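Local coordinates for protein cephalosporin acylase (Bacillus halodurans, PDB 2NLZ) that is of unconfirmed function but, as a cephalosporin acylase of the gamma-glutamyltranspeptidase family, probably hydrolyses amide bonds with a self-generated N-terminal nucleophile, at residues D[23-28]-D[513-518]; D[360-365]-D[433-438]. The protein carries 1 engineered substitution. All blocks are in the same frame, centred on the assembly; numbering follows the deposited sequence.

Contact 1 (D[23-28]-D[513-518])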
loop_
_atom_site.group_PDB
_atom_site.type_symbol
_atom_site.label_atom_id
_atom_site.label_comp_id
_atom_site.label_asym_id
_atom_site.label_seq_id
_atom_site.Cartn_x
_atom_site.Cartn_y
_atom_site.Cartn_z
ATOM N N ASN D 23 -19.105 30.005 -11.277
ATOM C CA ASN D 23 -19.529 31.290 -10.730
ATOM C C ASN D 23 -18.974 31.615 -9.347
ATOM O O ASN D 23 -19.033 32.765 -8.906
ATOM C CB ASN D 23 -21.056 31.407 -10.749
ATOM C CG ASN D 23 -21.610 31.603 -12.150
ATOM O OD1 ASN D 23 -22.747 31.233 -12.440
ATOM N ND2 ASN D 23 -20.803 32.190 -13.027
ATOM N N GLY D 24 -18.425 30.610 -8.671
ATOM C CA GLY D 24 -17.867 30.831 -7.347
ATOM C C GLY D 24 -17.364 29.581 -6.672
ATOM O O GLY D 24 -17.911 28.497 -6.861
ATOM N N MET D 25 -16.310 29.750 -5.880
ATOM C CA MET D 25 -15.694 28.645 -5.166
ATOM C C MET D 25 -15.029 29.128 -3.888
ATOM O O MET D 25 -14.347 30.157 -3.874
ATOM C CB MET D 25 -14.666 27.942 -6.051
ATOM C CG MET D 25 -14.123 26.643 -5.463
ATOM S SD MET D 25 -13.004 25.794 -6.587
ATOM C CE MET D 25 -14.160 24.954 -7.650
ATOM N N VAL D 26 -15.250 28.386 -2.810
ATOM C CA VAL D 26 -14.617 28.682 -1.539
ATOM C C VAL D 26 -13.948 27.411 -1.053
ATOM O O VAL D 26 -14.548 26.333 -1.107
ATOM C CB VAL D 26 -15.638 29.186 -0.503
ATOM C CG1 VAL D 26 -14.968 29.451 0.820
ATOM C CG2 VAL D 26 -16.283 30.441 -0.996
ATOM N N ALA D 27 -12.699 27.543 -0.612
ATOM C CA ALA D 27 -11.918 26.422 -0.139
ATOM C C ALA D 27 -11.213 26.782 1.165
ATOM O O ALA D 27 -10.351 27.671 1.211
ATOM C CB ALA D 27 -10.921 25.976 -1.199
ATOM N N THR D 28 -11.598 26.090 2.228
ATOM C CA THR D 28 -11.041 26.349 3.545
ATOM C C THR D 28 -11.144 25.135 4.482
ATOM O O THR D 28 -11.738 24.103 4.135
ATOM C CB THR D 28 -11.690 27.589 4.204
ATOM O OG1 THR D 28 -10.950 27.952 5.380
ATOM C CG2 THR D 28 -13.165 27.312 4.546
ATOM N N GLN D 513 -5.019 24.645 0.645
ATOM C CA GLN D 513 -6.157 24.803 -0.259
ATOM C C GLN D 513 -5.653 25.397 -1.569
ATOM O O GLN D 513 -4.733 26.223 -1.586
ATOM C CB GLN D 513 -7.253 25.705 0.319
ATOM C CG GLN D 513 -7.483 25.614 1.828
ATOM C CD GLN D 513 -8.290 24.407 2.226
ATOM O OE1 GLN D 513 -8.111 23.863 3.322
ATOM N NE2 GLN D 513 -9.189 23.976 1.340
ATOM N N ILE D 514 -6.264 24.961 -2.665
ATOM C CA ILE D 514 -5.904 25.418 -3.988
ATOM C C ILE D 514 -7.186 25.624 -4.788
ATOM O O ILE D 514 -8.091 24.795 -4.748
ATOM C CB ILE D 514 -4.983 24.387 -4.713
ATOM C CG1 ILE D 514 -3.571 24.381 -4.103
ATOM C CG2 ILE D 514 -4.884 24.679 -6.202
ATOM C CD1 ILE D 514 -2.698 23.195 -4.528
ATOM N N ILE D 515 -7.261 26.760 -5.476
ATOM C CA ILE D 515 -8.220 26.962 -6.559
ATOM C C ILE D 515 -7.443 27.403 -7.805
ATOM O O ILE D 515 -6.764 28.430 -7.767
ATOM C CB ILE D 515 -9.298 28.023 -6.215
ATOM C CG1 ILE D 515 -10.113 27.610 -4.997
ATOM C CG2 ILE D 515 -10.257 28.187 -7.362
ATOM C CD1 ILE D 515 -11.094 28.662 -4.540
ATOM N N TRP D 516 -7.524 26.630 -8.888
ATOM C CA TRP D 516 -6.956 27.057 -10.169
ATOM C C TRP D 516 -8.034 27.445 -11.177
ATOM O O TRP D 516 -9.029 26.742 -11.350
ATOM C CB TRP D 516 -6.030 26.008 -10.822
ATOM C CG TRP D 516 -4.794 25.539 -10.058
ATOM C CD1 TRP D 516 -4.288 24.277 -10.066
ATOM C CD2 TRP D 516 -3.922 26.313 -9.212
ATOM N NE1 TRP D 516 -3.174 24.198 -9.270
ATOM C CE2 TRP D 516 -2.920 25.432 -8.734
ATOM C CE3 TRP D 516 -3.889 27.658 -8.809
ATOM C CZ2 TRP D 516 -1.891 25.850 -7.865
ATOM C CZ3 TRP D 516 -2.863 28.081 -7.938
ATOM C CH2 TRP D 516 -1.879 27.176 -7.481
ATOM N N ARG D 517 -7.820 28.575 -11.844
ATOM C CA ARG D 517 -8.686 29.003 -12.922
ATOM C C ARG D 517 -8.004 28.807 -14.267
ATOM O O ARG D 517 -6.904 29.319 -14.494
ATOM C CB ARG D 517 -9.054 30.471 -12.774
ATOM C CG ARG D 517 -9.585 31.049 -14.073
ATOM C CD ARG D 517 -9.461 32.557 -14.178
ATOM N NE ARG D 517 -10.782 33.103 -13.985
ATOM C CZ ARG D 517 -11.599 33.570 -14.920
ATOM N NH1 ARG D 517 -12.794 33.978 -14.527
ATOM N NH2 ARG D 517 -11.246 33.656 -16.201
ATOM N N ASP D 518 -8.668 28.066 -15.152
ATOM C CA ASP D 518 -8.244 27.931 -16.542
ATOM C C ASP D 518 -8.441 29.272 -17.254
ATOM O O ASP D 518 -9.560 29.778 -17.304
ATOM C CB ASP D 518 -9.071 26.840 -17.222
ATOM C CG ASP D 518 -8.503 26.421 -18.560
ATOM O OD1 ASP D 518 -8.103 25.245 -18.676
ATOM O OD2 ASP D 518 -8.470 27.253 -19.494
#

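Contact 2 (D[360-365]-D[433-438])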
loop_
_atom_site.group_PDB
_atom_site.type_symbol
_atom_site.label_atom_id
_atom_site.label_comp_id
_atom_site.label_asym_id
_atom_site.label_seq_id
_atom_site.Cartn_x
_atom_site.Cartn_y
_atom_site.Cartn_z
ATOM N N TYR D 360 -5.951 28.941 6.565
ATOM C CA TYR D 360 -5.842 29.350 5.171
ATOM C C TYR D 360 -7.163 29.145 4.440
ATOM O O TYR D 360 -7.980 28.300 4.815
ATOM C CB TYR D 360 -4.663 28.680 4.430
ATOM C CG TYR D 360 -4.596 29.141 2.995
ATOM C CD1 TYR D 360 -4.173 30.425 2.691
ATOM C CD2 TYR D 360 -5.024 28.326 1.950
ATOM C CE1 TYR D 360 -4.158 30.889 1.384
ATOM C CE2 TYR D 360 -5.010 28.779 0.640
ATOM C CZ TYR D 360 -4.575 30.064 0.366
ATOM O OH TYR D 360 -4.551 30.539 -0.923
ATOM N N LEU D 361 -7.351 29.926 3.386
ATOM C CA LEU D 361 -8.646 30.140 2.783
ATOM C C LEU D 361 -8.391 30.574 1.345
ATOM O O LEU D 361 -7.451 31.343 1.081
ATOM C CB LEU D 361 -9.327 31.251 3.585
ATOM C CG LEU D 361 -10.594 32.036 3.312
ATOM C CD1 LEU D 361 -10.737 32.929 4.507
ATOM C CD2 LEU D 361 -10.523 32.864 2.037
ATOM N N ALA D 362 -9.208 30.088 0.413
ATOM C CA ALA D 362 -9.113 30.560 -0.959
ATOM C C ALA D 362 -10.483 30.711 -1.566
ATOM O O ALA D 362 -11.338 29.837 -1.415
ATOM C CB ALA D 362 -8.263 29.632 -1.798
ATOM N N THR D 363 -10.688 31.838 -2.244
ATOM C CA THR D 363 -11.953 32.131 -2.904
ATOM C C THR D 363 -11.757 32.641 -4.335
ATOM O O THR D 363 -10.763 33.308 -4.658
ATOM C CB THR D 363 -12.736 33.185 -2.138
ATOM O OG1 THR D 363 -11.860 34.271 -1.835
ATOM C CG2 THR D 363 -13.280 32.629 -0.830
ATOM N N ALA D 364 -12.719 32.316 -5.188
ATOM C CA ALA D 364 -12.751 32.814 -6.559
ATOM C C ALA D 364 -14.207 32.952 -7.023
ATOM O O ALA D 364 -15.092 32.217 -6.551
ATOM C CB ALA D 364 -11.982 31.887 -7.478
ATOM N N ASP D 365 -14.455 33.893 -7.931
ATOM C CA ASP D 365 -15.797 34.064 -8.496
ATOM C C ASP D 365 -15.844 34.018 -10.020
ATOM O O ASP D 365 -14.818 33.825 -10.682
ATOM C CB ASP D 365 -16.476 35.336 -7.955
ATOM C CG ASP D 365 -15.746 36.625 -8.336
ATOM O OD1 ASP D 365 -15.087 36.670 -9.395
ATOM O OD2 ASP D 365 -15.860 37.616 -7.578
ATOM N N ILE D 433 -3.923 32.402 -12.501
ATOM C CA ILE D 433 -4.329 31.009 -12.405
ATOM C C ILE D 433 -4.889 30.669 -11.011
ATOM O O ILE D 433 -5.790 29.843 -10.900
ATOM C CB ILE D 433 -3.315 29.985 -13.013
ATOM C CG1 ILE D 433 -2.281 29.545 -12.002
ATOM C CG2 ILE D 433 -2.647 30.518 -14.307
ATOM C CD1 ILE D 433 -1.624 28.279 -12.446
ATOM N N GLY D 434 -4.410 31.334 -9.963
ATOM C CA GLY D 434 -5.114 31.221 -8.683
ATOM C C GLY D 434 -4.408 31.348 -7.344
ATOM O O GLY D 434 -3.179 31.511 -7.261
ATOM N N PRO D 435 -5.206 31.295 -6.265
ATOM C CA PRO D 435 -4.686 31.340 -4.907
ATOM C C PRO D 435 -4.322 29.951 -4.374
ATOM O O PRO D 435 -4.980 28.953 -4.705
ATOM C CB PRO D 435 -5.846 31.935 -4.119
ATOM C CG PRO D 435 -7.072 31.478 -4.864
ATOM C CD PRO D 435 -6.676 31.220 -6.294
ATOM N N PHE D 436 -3.264 29.907 -3.571
ATOM C CA PHE D 436 -2.851 28.688 -2.900
ATOM C C PHE D 436 -2.205 29.071 -1.576
ATOM O O PHE D 436 -1.783 30.217 -1.395
ATOM C CB PHE D 436 -1.874 27.883 -3.766
ATOM C CG PHE D 436 -0.517 28.518 -3.906
ATOM C CD1 PHE D 436 -0.268 29.409 -4.924
ATOM C CD2 PHE D 436 0.513 28.210 -3.024
ATOM C CE1 PHE D 436 0.962 29.986 -5.059
ATOM C CE2 PHE D 436 1.750 28.790 -3.152
ATOM C CZ PHE D 436 1.976 29.678 -4.174
ATOM N N GLY D 437 -2.147 28.115 -0.654
ATOM C CA GLY D 437 -1.425 28.293 0.599
ATOM C C GLY D 437 -1.316 26.973 1.322
ATOM O O GLY D 437 -2.194 26.115 1.190
ATOM N N VAL D 438 -0.220 26.786 2.053
ATOM C CA VAL D 438 -0.116 25.665 2.976
ATOM C C VAL D 438 0.267 26.118 4.384
ATOM O O VAL D 438 1.447 26.265 4.702
ATOM C CB VAL D 438 0.835 24.561 2.498
ATOM C CG1 VAL D 438 0.740 23.347 3.429
ATOM C CG2 VAL D 438 0.497 24.147 1.093
#

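Contact 1 (D[23-28]-D[513-518])
Met25, Ala27 and Ile515 form the apolar part of this contact between strands 24-28 and 513-517. The strands run nearly antiparallel, at 159°, but share no backbone hydrogen bond: they face each other from two layers, with axes 6.8 Å apart at closest. Met25 carries its CG anti to the backbone N (chi1 -171°), which brings the thioether alongside Ile515, and the two side chains pass each other in opposite directions. Met25 SD lies 3.7 Å from Ile515 CG2, the branch methyl, while Met25 CG lies 3.8 Å from Ile515 CD1 at the other arm. An unbranched, flexible methionine suits a partner branched in this way. Ala27 adds only a methyl, its CB 4.2 Å from Ile515 CG1, and a small residue is consistent with the near approach of the strands here.

The polar part belongs to Gln513. Its chain bends at chi2 (-79°), laying the amide along the backbone of Ala27 and Thr28, with Gln513 CD 3.6 Å from Thr28 CA. This is van der Waals contact: Gln513 NE2 and Thr28 N are both donors and make no bond. The amide nitrogen instead bonds to Thr528 OG1, while Thr28 OG1 points elsewhere and bonds to the carbonyl of Tyr360.

Val26 and Thr28 project from the other side of their strand onto helices 31-42 and 47-61. The contact is thus part of a beta-sandwich interior, held together by dispersion between apolar side chains, whose buried amide has its nitrogen satisfied outside the pair of strands.

Contact 2 (D[360-365]-D[433-438])
The ring of Tyr360 takes Gly437 over one face: Gly437 CA stands 3.6 Å from the ring centroid and 11° off the ring normal, a CH-pi contact, with Gly437 N over the same face near Tyr360 CE2. Gln513, from strand 512-517, also packs on this tyrosine. The chi1 of -180° sets CG anti to the backbone N and swings the ring across to strand 433-438. Glycine fits because a CB here would point toward the ring and run up against Tyr360 CE1. The phenol oxygen lies beside Pro435, with Tyr360 OH 3.7 Å from Pro435 CB, and is hydrogen-bonded to Ser372 OG on the strand next to 360-365. Phe436, the other flat side chain, leaves its strand on the side away from 360-365, packs on Ile514 and Trp516, and meets His448 edge-to-face.

The second patch is aliphatic. Pro435 offers the rim of its ring to a methyl group, with Pro435 CG 3.8 Å from Ala362 CB, alanine's small side chain lying against the proline. The two strands are close to antiparallel, at 169°, with axes 6.9 Å apart at closest, but face each other from two layers; strand 360-365 pairs its backbone with 24-28 and 370-376. At one end Ile433 and Gly434 both face Leu426 in a classic beta bulge, where the backbone angles of Gly434 leave no room for a CB. Outward, strand 360-365 turns Leu361 and Thr363 to helix 47-61, Thr363 OG1 bonding to the carbonyl of Ala47.

Were Tyr360 replaced by an alanine, Gly437 CA would probably lose its aromatic cover and Ser372 OG its phenol partner. Chemically, then, an aromatic face on bare backbone and a proline on a methyl join two layers, while the phenol hydroxyl is tied to a serine within its own layer.

In the fold
Contacts 1 and 2 have centres about 6 Å apart and are neighbouring parts of one interface. Strands 24-28 and 359-365 lie side by side, with a probable hydrogen bond of 2.8 Å from Ala27 N to Ala362 O; on the facing layer strands 512-517 and 431-438 pair likewise, Arg517 N lying 2.6 Å from Ile433 O. Between the layers Ile515 packs on Ala362 and Gln513 on Tyr360, while within its own layer Ile515 also touches Pro435. Contact 2 is nested within the chain loop closed by contact 1. Such facing antiparallel layers between helices fit the alpha-beta-beta-alpha Ntn-hydrolase fold, in which the strand corresponding to 359-365 probably begins close to the catalytic nucleophile.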